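Local coordinates for CglIIR protein (Corynebacterium glutamicum, PDB 6F1S), which forms the C-terminal domain of the H subunit of the CglI restriction endonuclease, a subunit that contains a DEAD-Z1 helicase-like motor and probably hydrolyses NTP, at residues N69-A74 with W153-K158; R55-I60 with L90-V95; R100-N103 with A108-S111; K37-Y42 with L127-I132. All coordinates share one frame; numbering follows the deposited sequence.

In the fold
Three long loops and one short one are closed along the chain. Helix segment 37-42 opens contact 4, which closes 85 residues later on strand 126-132. Inside that loop, contact 2 brings helix 54-61 against the start of strand 92-100. Residues 69-74 open contact 1, which closes last, on strand 152-158, and therefore crosses both contact 2 and contact 4. Contact 3 follows contact 2 in series, within the connection between strand 92-100 and helix 112-120, and nests inside contacts 1 and 4. Contacts 1, 2 and 4 cover one face of the mixed sheet; contact 3 packs against the other, where Leu-109 touches Val-154 and Tyr-130.

Contact 1 of 4, residues N69-A74 with W153-K158; sequences NDLDLA and WVPNIK
At the entrance to helix 73-86, where the chain turns in over one face of the mixed sheet, Leu-71 lies on Pro-155 and Ile-157 of strand 152-158. Its two methyl groups divide the work. CD1 of Leu-71 meets CD1 of Ile-157 at 3.7 Å, while CD2 of Leu-71 touches CG of Pro-155 at 3.9 Å, and both side chains are met at a slant. The fork is brought over the strand because CG stands anti to the backbone N of Leu-71 (chi1 -176°). Ile-157 carries CG1 between its backbone N and carbonyl carbon (chi1 60°), a position in which CD1 extends to the leucine. No hydrogen bond joins the two segments, and the pairing is purely apolar and buried.

Just beyond, the chain bends through an inverse gamma turn centred on Asp-72, the N-cap residue of the helix, whose OD2 bonds to OG1 of Thr-75. Asp-70 is tied to the backbone N atoms of Ala-25 and Asp-26. Phe-64 lies beside Pro-155 and Leu-73, continuing the apolar layer. A helix entrance sealed onto a strand in this way belongs to the helix-covered sheet face of an alpha/beta domain.

Contact 2 of 4, residues R55-I60 with L90-V95; sequences RAIITI and LTARMV
Helix 55-60 passes over the beginning of strand 92-95 with their axes 9.7 Å apart at the closest point and inclined by 46°, and the nearest CA atoms are those of Ile-57 and Ala-92. Two isoleucines one helical turn apart do the touching. Ile-57 lays its longer branch over the alanine methyl, with CG1 of Ile-57 3.7 Å from CB of Ala-92. CD1 of Ile-57 then reaches along to the selenium of Met-94, at 4.2 Å.

Met-94, present as selenomethionine, meets Ile-60 end to end, with SE of Met-94 3.8 Å from CD1 of Ile-60. Its chain runs out straight from the strand until the last torsion (chi3 78°) bends the methyl group aside, and CE of Met-94 still lies 4.0 Å from CD1 of Ile-60. Tyr-42 and Leu-127 pack on Met-94, and Leu-39 on Ile-60.

Strand 92-100 sits between 49-52, which is antiparallel to it, and 126-132, its parallel neighbour; strands 92-100 and 126-132 are linked through helix 112-120 as a beta-alpha-beta unit. Arg-93 points away from helix 54-61, and its guanidinium forms salt bridges with Asp-49 and Glu-121. Within the helix, the carbonyl oxygen of Arg-55 is gripped twice, by the backbone N of Thr-59 and by OG1 of Thr-59 at 2.8 Å, the two donors approaching from opposite faces of the carbonyl plane.

Contact 3 of 4, residues R100-N103 with A108-S111; sequences RKVN and ALLS. With EDO (1,2-ethanediol), chain C.
Val-102 sets one methyl group against each of two carbonyl oxygens of segment 108-111, and this is the tight part of the contact. CG1 of Val-102 rests on the carbonyl oxygen of Ala-108 at 3.5 Å, and CG2 of Val-102 on that of Leu-109 at 3.7 Å. The fork can serve both because CG1 stands anti to the backbone N (chi1 180°) and CG2 beside it. The leucine side chain itself is met more loosely, with CG1 of Val-102 4.5 Å from CD1 of Leu-109, whose branches face Tyr-130, Val-154 and Phe-23.

Both segments belong to the crossover that leads from strand 92-100 into helix 112-120 of a beta-alpha-beta unit. Ser-111 is the N-cap of that helix: its OG accepts from the backbone N of Asp-114, and its own N is bonded to OH of Tyr-130.

Toward the looser ends, small molecules stand in for direct bonds. A water donates to O of Asn-103 at 2.9 Å and to O of Ala-108 at 3.0 Å, bridging the mouth of the loop. On the other flank an ethanediol, probably from the crystallisation liquor, donates from O1 to O of Leu-109 at 3.2 Å and takes a weak though nearly straight bond from N of Lys-101 on O2. The bent chain of Arg-100 brings NH1 within 3.2 Å of C2 of the diol, which lies obliquely to the guanidinium, while CB of Ser-111 touches C1 of the diol at 3.6 Å.

Contact 4 of 4, residues K37-Y42 with L127-I132; sequences KKLLAY and LILYRI
Arg-131 packs its chain against Leu-40 and holds OD1 of Asp-36, a carboxylate oxygen gripped both by NE of Arg-131, in a salt bridge, and by NE1 of Trp-153. NH1 of Arg-131 forms a second salt bridge, with Glu-133 just past the strand. These anchors probably fix the rotation of the guanidinium and balance its charge. The chain is extended from CG to NE and leaves the strand with CG anti to the backbone N (chi1 -167°), which carries NE out to Asp-36 and Leu-40 of helix 32-46. Leu-40 lies across it at about a right angle, with CD1 of Leu-40 3.9 Å from NE of Arg-131 and CD2 of Leu-40 4.1 Å from CD of Arg-131. The leucine thus covers the aliphatic end and the start of the guanidinium together.

Deeper in, the contact is wholly apolar. CD1 of Leu-39 meets CD1 of Leu-129 at 3.9 Å, again with the side chains crossing nearly perpendicularly, and CD2 of Leu-39 is 4.1 Å from the same methyl group. Trp-153 of the adjacent strand touches Leu-39, Leu-129 and Arg-131, lying alongside both the leucine pair and the arginine. A helix packed through its apolar side on a central strand is the basic layer of alpha/beta folds.

Contact 1 of 4, residues N69-A74 with W153-K158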
# COMPACT_ATOMS: atom_id res chain seq x y z
N ASN A 69 11.77 -7.74 -6.77
CA ASN A 69 12.48 -8.28 -5.61
C ASN A 69 12.15 -7.50 -4.34
O ASN A 69 12.29 -8.02 -3.23
CB ASN A 69 13.99 -8.27 -5.85
CG ASN A 69 14.42 -9.28 -6.89
OD1 ASN A 69 14.60 -8.95 -8.06
ND2 ASN A 69 14.57 -10.53 -6.47
N ASP A 70 11.72 -6.26 -4.52
CA ASP A 70 11.30 -5.43 -3.40
C ASP A 70 9.87 -5.79 -3.00
O ASP A 70 9.62 -6.23 -1.88
CB ASP A 70 11.40 -3.94 -3.78
CG ASP A 70 10.97 -3.01 -2.66
OD1 ASP A 70 10.84 -3.46 -1.50
OD2 ASP A 70 10.77 -1.82 -2.95
N LEU A 71 8.94 -5.62 -3.93
CA LEU A 71 7.55 -5.98 -3.71
C LEU A 71 6.96 -6.54 -5.00
O LEU A 71 6.89 -5.84 -6.01
CB LEU A 71 6.75 -4.77 -3.22
CG LEU A 71 5.29 -5.06 -2.87
CD1 LEU A 71 5.21 -6.07 -1.73
CD2 LEU A 71 4.55 -3.78 -2.51
N ASP A 72 6.56 -7.80 -4.96
CA ASP A 72 6.09 -8.45 -6.18
C ASP A 72 4.61 -8.16 -6.40
O ASP A 72 3.75 -8.91 -5.94
CB ASP A 72 6.35 -9.95 -6.11
CG ASP A 72 6.23 -10.61 -7.46
OD1 ASP A 72 6.14 -9.88 -8.47
OD2 ASP A 72 6.25 -11.86 -7.51
N LEU A 73 4.33 -7.08 -7.11
CA LEU A 73 2.95 -6.64 -7.30
C LEU A 73 2.22 -7.50 -8.33
O LEU A 73 1.02 -7.70 -8.22
CB LEU A 73 2.91 -5.17 -7.71
CG LEU A 73 3.13 -4.22 -6.53
CD1 LEU A 73 3.17 -2.77 -6.98
CD2 LEU A 73 2.03 -4.44 -5.51
N ALA A 74 2.97 -8.01 -9.30
CA ALA A 74 2.40 -8.89 -10.33
C ALA A 74 1.78 -10.14 -9.71
O ALA A 74 0.64 -10.47 -10.02
CB ALA A 74 3.46 -9.27 -11.34
N TRP A 153 3.15 7.56 -1.56
CA TRP A 153 2.27 6.56 -0.95
C TRP A 153 3.04 5.25 -0.90
O TRP A 153 3.63 4.84 -1.90
CB TRP A 153 0.98 6.38 -1.73
CG TRP A 153 -0.04 7.45 -1.54
CD1 TRP A 153 -0.21 8.57 -2.30
CD2 TRP A 153 -1.06 7.50 -0.53
NE1 TRP A 153 -1.26 9.31 -1.83
CE2 TRP A 153 -1.81 8.68 -0.74
CE3 TRP A 153 -1.42 6.67 0.54
CZ2 TRP A 153 -2.88 9.05 0.07
CZ3 TRP A 153 -2.49 7.03 1.34
CH2 TRP A 153 -3.21 8.21 1.10
N VAL A 154 3.07 4.60 0.26
CA VAL A 154 3.76 3.33 0.40
C VAL A 154 2.76 2.19 0.62
O VAL A 154 1.96 2.23 1.54
CB VAL A 154 4.78 3.36 1.56
CG1 VAL A 154 5.63 2.12 1.54
CG2 VAL A 154 5.65 4.61 1.47
N PRO A 155 2.80 1.17 -0.25
CA PRO A 155 1.86 0.05 -0.15
C PRO A 155 2.35 -1.10 0.73
O PRO A 155 3.52 -1.46 0.72
CB PRO A 155 1.74 -0.41 -1.61
CG PRO A 155 3.11 -0.15 -2.17
CD PRO A 155 3.60 1.11 -1.49
N ASN A 156 1.42 -1.66 1.50
CA ASN A 156 1.68 -2.85 2.30
C ASN A 156 0.58 -3.85 2.01
O ASN A 156 -0.59 -3.55 2.22
CB ASN A 156 1.75 -2.52 3.79
CG ASN A 156 1.85 -3.76 4.67
OD1 ASN A 156 2.93 -4.12 5.14
ND2 ASN A 156 0.72 -4.41 4.90
N ILE A 157 0.94 -5.02 1.52
CA ILE A 157 -0.04 -6.02 1.14
C ILE A 157 0.04 -7.25 2.04
O ILE A 157 1.09 -7.55 2.60
CB ILE A 157 0.13 -6.46 -0.33
CG1 ILE A 157 1.52 -7.06 -0.53
CG2 ILE A 157 -0.09 -5.28 -1.27
CD1 ILE A 157 1.80 -7.52 -1.94
N LYS A 158 -1.08 -7.94 2.16
CA LYS A 158 -1.16 -9.14 2.97
C LYS A 158 -2.28 -10.03 2.44
O LYS A 158 -3.44 -9.60 2.38
CB LYS A 158 -1.38 -8.80 4.44
CG LYS A 158 -1.51 -9.99 5.37
CD LYS A 158 -1.61 -9.52 6.82
CE LYS A 158 -1.71 -10.69 7.79
NZ LYS A 158 -3.04 -11.35 7.72

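Contact 2 of 4, residues R55-I60 with L90-V95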
# COMPACT_ATOMS: atom_id res chain seq x y z
N ARG A 55 -11.05 -5.35 -8.88
CA ARG A 55 -10.63 -4.59 -10.04
C ARG A 55 -10.17 -3.18 -9.67
O ARG A 55 -9.27 -2.61 -10.31
CB ARG A 55 -11.76 -4.52 -11.06
CG ARG A 55 -11.41 -3.73 -12.30
CD ARG A 55 -12.59 -3.62 -13.24
NE ARG A 55 -12.28 -2.74 -14.36
CZ ARG A 55 -13.13 -2.45 -15.34
NH1 ARG A 55 -14.35 -2.97 -15.34
NH2 ARG A 55 -12.76 -1.63 -16.32
N ALA A 56 -10.78 -2.60 -8.64
CA ALA A 56 -10.44 -1.25 -8.23
C ALA A 56 -9.10 -1.23 -7.51
O ALA A 56 -8.30 -0.30 -7.68
CB ALA A 56 -11.53 -0.67 -7.34
N ILE A 57 -8.86 -2.25 -6.69
CA ILE A 57 -7.56 -2.48 -6.08
C ILE A 57 -6.46 -2.59 -7.13
O ILE A 57 -5.42 -1.93 -7.02
CB ILE A 57 -7.57 -3.77 -5.23
CG1 ILE A 57 -8.21 -3.52 -3.87
CG2 ILE A 57 -6.16 -4.28 -5.02
CD1 ILE A 57 -7.32 -2.73 -2.93
N ILE A 58 -6.69 -3.44 -8.13
CA ILE A 58 -5.71 -3.67 -9.19
C ILE A 58 -5.31 -2.35 -9.85
O ILE A 58 -4.13 -2.06 -10.04
CB ILE A 58 -6.24 -4.60 -10.29
CG1 ILE A 58 -6.65 -5.95 -9.71
CG2 ILE A 58 -5.20 -4.78 -11.38
CD1 ILE A 58 -5.53 -6.69 -9.06
N THR A 59 -6.33 -1.56 -10.18
CA THR A 59 -6.15 -0.28 -10.85
C THR A 59 -5.25 0.65 -10.04
O THR A 59 -4.40 1.35 -10.60
CB THR A 59 -7.51 0.41 -11.09
OG1 THR A 59 -8.35 -0.46 -11.86
CG2 THR A 59 -7.33 1.73 -11.82
N ILE A 60 -5.44 0.64 -8.73
CA ILE A 60 -4.63 1.45 -7.82
C ILE A 60 -3.20 0.92 -7.77
O ILE A 60 -2.24 1.70 -7.83
CB ILE A 60 -5.25 1.45 -6.40
CG1 ILE A 60 -6.53 2.29 -6.40
CG2 ILE A 60 -4.25 1.96 -5.38
CD1 ILE A 60 -7.36 2.12 -5.15
N LEU A 90 -15.97 -12.05 -2.81
CA LEU A 90 -14.88 -11.63 -1.93
C LEU A 90 -14.35 -10.25 -2.30
O LEU A 90 -14.08 -9.96 -3.46
CB LEU A 90 -13.74 -12.65 -1.95
CG LEU A 90 -12.60 -12.34 -0.98
CD1 LEU A 90 -13.12 -12.26 0.45
CD2 LEU A 90 -11.49 -13.37 -1.11
N THR A 91 -14.21 -9.39 -1.29
CA THR A 91 -13.68 -8.05 -1.50
C THR A 91 -12.36 -7.88 -0.75
O THR A 91 -12.06 -8.61 0.19
CB THR A 91 -14.68 -6.96 -1.04
OG1 THR A 91 -15.01 -7.15 0.34
CG2 THR A 91 -15.95 -7.00 -1.87
N ALA A 92 -11.57 -6.90 -1.19
CA ALA A 92 -10.35 -6.56 -0.49
C ALA A 92 -10.63 -5.48 0.55
O ALA A 92 -11.58 -4.70 0.41
CB ALA A 92 -9.28 -6.09 -1.47
N ARG A 93 -9.82 -5.46 1.59
CA ARG A 93 -9.87 -4.41 2.59
C ARG A 93 -8.76 -3.40 2.31
O ARG A 93 -7.62 -3.79 2.04
CB ARG A 93 -9.75 -4.99 4.00
CG ARG A 93 -9.92 -3.98 5.13
CD ARG A 93 -9.86 -4.68 6.47
NE ARG A 93 -9.98 -3.77 7.60
CZ ARG A 93 -9.77 -4.11 8.87
NH1 ARG A 93 -9.43 -5.36 9.18
NH2 ARG A 93 -9.90 -3.20 9.83
N MSE A 94 -9.09 -2.12 2.36
CA MSE A 94 -8.10 -1.08 2.09
C MSE A 94 -8.07 -0.05 3.21
O MSE A 94 -9.10 0.51 3.60
CB MSE A 94 -8.37 -0.39 0.75
CG MSE A 94 -7.28 0.61 0.38
SE MSE A 94 -7.29 1.22 -1.48
CE MSE A 94 -8.76 2.50 -1.38
N VAL A 95 -6.86 0.19 3.72
CA VAL A 95 -6.64 1.16 4.78
C VAL A 95 -5.73 2.27 4.28
O VAL A 95 -4.63 2.01 3.78
CB VAL A 95 -6.03 0.48 6.03
CG1 VAL A 95 -5.72 1.50 7.11
CG2 VAL A 95 -6.98 -0.60 6.57

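Contact 3 of 4, residues R100-N103 with A108-S111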
# COMPACT_ATOMS: atom_id res chain seq x y z
N ARG A 100 1.71 10.36 7.77
CA ARG A 100 2.68 9.40 8.29
C ARG A 100 4.09 9.98 8.18
O ARG A 100 4.39 10.73 7.25
CB ARG A 100 2.59 8.07 7.54
CG ARG A 100 1.23 7.38 7.63
CD ARG A 100 0.82 7.06 9.07
NE ARG A 100 0.26 8.23 9.75
CZ ARG A 100 0.12 8.34 11.06
NH1 ARG A 100 0.49 7.34 11.86
NH2 ARG A 100 -0.40 9.45 11.59
N LYS A 101 4.93 9.65 9.16
CA LYS A 101 6.31 10.11 9.19
C LYS A 101 7.26 8.95 9.37
O LYS A 101 7.66 8.62 10.48
CB LYS A 101 6.51 11.13 10.30
CG LYS A 101 5.72 12.41 10.12
CD LYS A 101 6.28 13.23 8.98
CE LYS A 101 5.59 14.58 8.90
NZ LYS A 101 6.31 15.49 7.98
N VAL A 102 7.61 8.31 8.26
CA VAL A 102 8.52 7.18 8.26
C VAL A 102 9.62 7.44 7.24
O VAL A 102 9.33 7.83 6.11
CB VAL A 102 7.79 5.86 7.92
CG1 VAL A 102 8.75 4.68 7.91
CG2 VAL A 102 6.64 5.61 8.89
N ASN A 103 10.87 7.27 7.62
CA ASN A 103 11.95 7.48 6.67
C ASN A 103 12.13 6.27 5.77
O ASN A 103 11.81 5.15 6.14
CB ASN A 103 13.27 7.79 7.38
CG ASN A 103 13.27 9.17 8.00
OD1 ASN A 103 13.27 10.18 7.30
ND2 ASN A 103 13.27 9.22 9.33
N ALA A 108 10.97 -0.89 8.04
CA ALA A 108 9.61 -1.04 8.57
C ALA A 108 8.71 0.09 8.10
O ALA A 108 9.20 1.17 7.73
CB ALA A 108 9.64 -1.10 10.08
N LEU A 109 7.41 -0.15 8.11
CA LEU A 109 6.44 0.86 7.68
C LEU A 109 5.33 1.08 8.70
O LEU A 109 5.12 2.20 9.17
CB LEU A 109 5.81 0.48 6.34
CG LEU A 109 4.79 1.49 5.82
CD1 LEU A 109 5.48 2.81 5.49
CD2 LEU A 109 4.04 0.94 4.60
N LEU A 110 4.63 0.00 9.04
CA LEU A 110 3.40 0.07 9.82
C LEU A 110 3.56 0.53 11.27
O LEU A 110 4.54 0.22 11.94
CB LEU A 110 2.71 -1.30 9.81
CG LEU A 110 2.38 -1.88 8.44
CD1 LEU A 110 1.69 -3.23 8.60
CD2 LEU A 110 1.52 -0.90 7.64
N SER A 111 2.55 1.27 11.72
CA SER A 111 2.39 1.67 13.11
C SER A 111 2.00 0.46 13.96
O SER A 111 1.57 -0.57 13.42
CB SER A 111 1.30 2.74 13.21
OG SER A 111 0.02 2.12 13.16
C1 EDO C . 3.48 4.94 11.39
O1 EDO C . 4.56 4.06 11.76
C2 EDO C . 3.47 6.19 12.26
O2 EDO C . 3.99 7.31 11.53
O HOH W 1 10.85 2.44 5.54

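Contact 4 of 4, residues K37-Y42 with L127-I132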
# COMPACT_ATOMS: atom_id res chain seq x y z
N LYS A 37 -4.41 12.66 -5.73
CA LYS A 37 -5.75 13.23 -5.87
C LYS A 37 -6.81 12.13 -5.79
O LYS A 37 -7.84 12.29 -5.14
CB LYS A 37 -5.87 13.98 -7.20
CG LYS A 37 -7.16 14.75 -7.39
CD LYS A 37 -7.32 15.22 -8.83
CE LYS A 37 -8.44 16.25 -8.99
NZ LYS A 37 -8.08 17.55 -8.36
N LYS A 38 -6.54 11.01 -6.46
CA LYS A 38 -7.44 9.87 -6.50
C LYS A 38 -7.64 9.23 -5.12
O LYS A 38 -8.77 9.02 -4.69
CB LYS A 38 -6.92 8.83 -7.50
CG LYS A 38 -7.46 7.43 -7.31
CD LYS A 38 -8.72 7.18 -8.14
CE LYS A 38 -8.98 5.69 -8.32
NZ LYS A 38 -7.88 5.01 -9.06
N LEU A 39 -6.53 8.94 -4.43
CA LEU A 39 -6.60 8.29 -3.12
C LEU A 39 -7.20 9.22 -2.06
O LEU A 39 -7.98 8.78 -1.22
CB LEU A 39 -5.21 7.81 -2.68
CG LEU A 39 -4.60 6.66 -3.50
CD1 LEU A 39 -3.23 6.28 -2.96
CD2 LEU A 39 -5.53 5.45 -3.51
N LEU A 40 -6.85 10.50 -2.11
CA LEU A 40 -7.40 11.46 -1.16
C LEU A 40 -8.89 11.72 -1.39
O LEU A 40 -9.63 11.96 -0.44
CB LEU A 40 -6.62 12.78 -1.23
CG LEU A 40 -5.20 12.72 -0.66
CD1 LEU A 40 -4.52 14.08 -0.80
CD2 LEU A 40 -5.19 12.25 0.79
N ALA A 41 -9.33 11.67 -2.65
CA ALA A 41 -10.75 11.80 -2.94
C ALA A 41 -11.50 10.57 -2.44
O ALA A 41 -12.63 10.67 -1.99
CB ALA A 41 -11.00 12.00 -4.43
N TYR A 42 -10.85 9.42 -2.52
CA TYR A 42 -11.44 8.18 -2.03
C TYR A 42 -11.56 8.23 -0.51
O TYR A 42 -12.60 7.87 0.04
CB TYR A 42 -10.61 6.96 -2.46
CG TYR A 42 -11.22 5.63 -2.10
CD1 TYR A 42 -11.15 5.13 -0.81
CD2 TYR A 42 -11.87 4.86 -3.06
CE1 TYR A 42 -11.72 3.91 -0.47
CE2 TYR A 42 -12.44 3.63 -2.74
CZ TYR A 42 -12.36 3.17 -1.44
OH TYR A 42 -12.92 1.96 -1.11
N LEU A 127 -4.84 -4.28 1.73
CA LEU A 127 -3.92 -3.26 1.23
C LEU A 127 -3.90 -2.07 2.19
O LEU A 127 -4.93 -1.43 2.43
CB LEU A 127 -4.31 -2.79 -0.18
CG LEU A 127 -3.53 -1.61 -0.78
CD1 LEU A 127 -2.08 -1.98 -1.07
CD2 LEU A 127 -4.20 -1.04 -2.03
N ILE A 128 -2.73 -1.78 2.74
CA ILE A 128 -2.56 -0.62 3.59
C ILE A 128 -1.68 0.40 2.86
O ILE A 128 -0.58 0.08 2.44
CB ILE A 128 -1.91 -0.99 4.95
CG1 ILE A 128 -2.76 -2.05 5.67
CG2 ILE A 128 -1.73 0.25 5.81
CD1 ILE A 128 -2.21 -2.45 7.04
N LEU A 129 -2.19 1.62 2.70
CA LEU A 129 -1.43 2.67 2.04
C LEU A 129 -1.06 3.79 3.02
O LEU A 129 -1.93 4.35 3.69
CB LEU A 129 -2.21 3.23 0.84
CG LEU A 129 -2.30 2.30 -0.38
CD1 LEU A 129 -3.38 2.74 -1.37
CD2 LEU A 129 -0.96 2.20 -1.07
N TYR A 130 0.23 4.08 3.11
CA TYR A 130 0.73 5.14 3.98
C TYR A 130 1.16 6.34 3.16
O TYR A 130 2.01 6.22 2.27
CB TYR A 130 1.91 4.65 4.82
CG TYR A 130 1.55 4.07 6.17
CD1 TYR A 130 0.34 3.42 6.37
CD2 TYR A 130 2.43 4.16 7.25
CE1 TYR A 130 0.01 2.88 7.60
CE2 TYR A 130 2.10 3.63 8.48
CZ TYR A 130 0.89 2.99 8.65
OH TYR A 130 0.55 2.45 9.87
N ARG A 131 0.59 7.51 3.45
CA ARG A 131 0.97 8.74 2.78
C ARG A 131 2.03 9.47 3.60
O ARG A 131 1.79 9.86 4.73
CB ARG A 131 -0.24 9.65 2.55
CG ARG A 131 -0.01 10.81 1.58
CD ARG A 131 -1.21 11.74 1.55
NE ARG A 131 -1.10 12.77 0.52
CZ ARG A 131 -0.50 13.94 0.70
NH1 ARG A 131 0.05 14.23 1.87
NH2 ARG A 131 -0.44 14.82 -0.30
N ILE A 132 3.21 9.63 3.01
CA ILE A 132 4.33 10.27 3.70
C ILE A 132 4.75 11.54 2.98
O ILE A 132 5.05 11.50 1.79
CB ILE A 132 5.54 9.33 3.82
CG1 ILE A 132 5.15 8.07 4.58
CG2 ILE A 132 6.71 10.04 4.49
CD1 ILE A 132 6.23 7.01 4.60